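Long-range contact in alginate biosynthesis protein AlgX (Pseudomonas aeruginosa, PDB 4KNC), which takes part in the O-acetylation of the exopolysaccharide alginate and protects the polymer from degradation as it crosses the periplasm: residues Met281-His287 with Ala313-Asn319. Numbering follows the deposited sequence.
Sequences MTSEEFH and AMPLVDN
His-287 reaches from one helix into the C-terminal end of another, which closes in a Schellman motif with Asn-319, at positive phi, as its C-prime residue. His-287 NE2 donates to Leu-316 O at 2.6 Å, lying in the carbonyl plane and close to the imidazole plane, although the N-H is bent to 131° at the hydrogen. The same oxygen takes Asn-319 N, the inner bond of the Schellman turn, so two donors grip it. With CG anti to the carbonyl carbon, the imidazole sits beside its own backbone N; if ND1 also carries a proton, it makes a weak bond to the backbone carbonyl of Ser-283, the N-cap residue.

Asn-319 lies flat on one face of the His-287 ring: Asn-319 CB sits 3.5 Å from its centroid, a CH-pi contact almost on the normal, and the amide plane is tilted only 4° from the ring. Phe-286 CD2 backs the opposite face, so the NE2 bond and these two neighbours together set the imidazole. The amide's OD1 bonds to Arg-396 of the carbohydrate-binding module, so this corner of the SGNH hydrolase-like domain, well away from the proposed catalytic residues, meets the second domain.

Nearer the body of helix 307-316, Met-281 runs alongside Val-317, Met-281 SD 4.1 Å from Val-317 CG2, and Leu-74 of helix 61-76 touches both side chains. Bent at chi3 (-62°), Met-281 brings its CE methyl to 3.8 Å from Ala-313 CB and 3.3 Å from Ala-313 O.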
loop_
_atom_site.group_PDB
_atom_site.type_symbol
_atom_site.label_atom_id
_atom_site.label_comp_id
_atom_site.label_asym_id
_atom_site.label_seq_id
_atom_site.Cartn_x
_atom_site.Cartn_y
_atom_site.Cartn_z
ATOM N N MET A 281 3.915 -8.700 5.511
ATOM C CA MET A 281 4.473 -9.970 5.049
ATOM C C MET A 281 5.905 -10.221 5.541
ATOM O O MET A 281 6.452 -11.300 5.320
ATOM C CB MET A 281 4.410 -10.085 3.528
ATOM C CG MET A 281 3.028 -9.917 2.942
ATOM S SD MET A 281 2.867 -10.763 1.363
ATOM C CE MET A 281 4.075 -9.928 0.346
ATOM N N THR A 282 6.523 -9.236 6.188
ATOM C CA THR A 282 7.800 -9.500 6.860
ATOM C C THR A 282 7.553 -10.021 8.280
ATOM O O THR A 282 8.434 -10.614 8.899
ATOM C CB THR A 282 8.720 -8.250 6.908
ATOM O OG1 THR A 282 8.887 -7.725 5.587
ATOM C CG2 THR A 282 10.095 -8.608 7.457
ATOM N N SER A 283 6.345 -9.809 8.792
ATOM C CA SER A 283 6.046 -10.185 10.168
ATOM C C SER A 283 5.975 -11.700 10.359
ATOM O O SER A 283 5.566 -12.441 9.459
ATOM C CB SER A 283 4.744 -9.519 10.648
ATOM O OG SER A 283 3.592 -10.204 10.168
ATOM N N GLU A 284 6.379 -12.149 11.544
ATOM C CA GLU A 284 6.312 -13.560 11.912
ATOM C C GLU A 284 4.886 -14.089 11.955
ATOM O O GLU A 284 4.621 -15.169 11.437
ATOM C CB GLU A 284 6.987 -13.805 13.269
ATOM N N GLU A 285 3.976 -13.336 12.574
ATOM C CA GLU A 285 2.587 -13.778 12.699
ATOM C C GLU A 285 1.982 -14.078 11.331
ATOM O O GLU A 285 1.190 -15.021 11.193
ATOM C CB GLU A 285 1.735 -12.752 13.459
ATOM C CG GLU A 285 0.251 -13.132 13.611
ATOM C CD GLU A 285 0.008 -14.367 14.486
ATOM O OE1 GLU A 285 0.846 -14.683 15.360
ATOM O OE2 GLU A 285 -1.034 -15.029 14.294
ATOM N N PHE A 286 2.380 -13.305 10.318
ATOM C CA PHE A 286 1.891 -13.544 8.961
ATOM C C PHE A 286 2.221 -14.955 8.516
ATOM O O PHE A 286 1.351 -15.662 8.013
ATOM C CB PHE A 286 2.447 -12.533 7.966
ATOM C CG PHE A 286 2.115 -12.847 6.530
ATOM C CD1 PHE A 286 0.831 -12.660 6.043
ATOM C CD2 PHE A 286 3.093 -13.316 5.660
ATOM C CE1 PHE A 286 0.524 -12.949 4.712
ATOM C CE2 PHE A 286 2.793 -13.603 4.330
ATOM C CZ PHE A 286 1.504 -13.418 3.859
ATOM N N HIS A 287 3.463 -15.380 8.734
ATOM C CA HIS A 287 3.856 -16.728 8.318
ATOM C C HIS A 287 3.419 -17.833 9.272
ATOM O O HIS A 287 3.231 -18.978 8.847
ATOM C CB HIS A 287 5.351 -16.795 8.001
ATOM C CG HIS A 287 5.726 -15.953 6.828
ATOM N ND1 HIS A 287 6.244 -14.682 6.960
ATOM C CD2 HIS A 287 5.587 -16.169 5.498
ATOM C CE1 HIS A 287 6.443 -14.165 5.761
ATOM N NE2 HIS A 287 6.046 -15.043 4.857
ATOM N N ALA A 313 8.165 -8.362 -2.355
ATOM C CA ALA A 313 6.896 -9.017 -2.038
ATOM C C ALA A 313 6.882 -10.504 -2.371
ATOM O O ALA A 313 6.436 -11.307 -1.552
ATOM C CB ALA A 313 5.726 -8.296 -2.696
ATOM N N MET A 314 7.393 -10.869 -3.549
ATOM C CA MET A 314 7.393 -12.271 -3.971
ATOM C C MET A 314 8.069 -13.222 -2.967
ATOM O O MET A 314 7.419 -14.132 -2.462
ATOM C CB MET A 314 7.950 -12.445 -5.400
ATOM C CG MET A 314 7.062 -11.858 -6.478
ATOM S SD MET A 314 5.494 -12.743 -6.618
ATOM C CE MET A 314 6.016 -14.118 -7.651
ATOM N N PRO A 315 9.361 -13.010 -2.655
ATOM C CA PRO A 315 9.978 -13.924 -1.685
ATOM C C PRO A 315 9.462 -13.745 -0.262
ATOM O O PRO A 315 9.643 -14.640 0.561
ATOM C CB PRO A 315 11.458 -13.536 -1.738
ATOM C CG PRO A 315 11.431 -12.086 -2.150
ATOM C CD PRO A 315 10.334 -12.018 -3.154
ATOM N N LEU A 316 8.849 -12.607 0.035
ATOM C CA LEU A 316 8.296 -12.388 1.368
ATOM C C LEU A 316 7.117 -13.320 1.679
ATOM O O LEU A 316 6.848 -13.626 2.847
ATOM C CB LEU A 316 7.892 -10.925 1.562
ATOM C CG LEU A 316 9.047 -10.020 1.983
ATOM C CD1 LEU A 316 8.574 -8.575 2.046
ATOM C CD2 LEU A 316 9.578 -10.481 3.324
ATOM N N VAL A 317 6.414 -13.767 0.643
ATOM C CA VAL A 317 5.294 -14.689 0.848
ATOM C C VAL A 317 5.731 -15.934 1.637
ATOM O O VAL A 317 4.983 -16.420 2.487
ATOM C CB VAL A 317 4.622 -15.079 -0.487
ATOM C CG1 VAL A 317 3.544 -16.124 -0.266
ATOM C CG2 VAL A 317 4.027 -13.858 -1.132
ATOM N N ASP A 318 6.954 -16.416 1.383
ATOM C CA ASP A 318 7.503 -17.572 2.108
ATOM C C ASP A 318 8.620 -17.233 3.089
ATOM O O ASP A 318 9.561 -18.004 3.252
ATOM C CB ASP A 318 7.998 -18.650 1.143
ATOM C CG ASP A 318 6.870 -19.353 0.443
ATOM O OD1 ASP A 318 6.227 -18.705 -0.409
ATOM O OD2 ASP A 318 6.623 -20.545 0.747
ATOM N N ASN A 319 8.510 -16.084 3.740
ATOM C CA ASN A 319 9.404 -15.721 4.836
ATOM C C ASN A 319 10.901 -15.676 4.489
ATOM O O ASN A 319 11.746 -15.970 5.335
ATOM C CB ASN A 319 9.166 -16.636 6.047
ATOM C CG ASN A 319 9.384 -15.915 7.367
ATOM O OD1 ASN A 319 9.834 -14.759 7.390
ATOM N ND2 ASN A 319 9.076 -16.589 8.471
#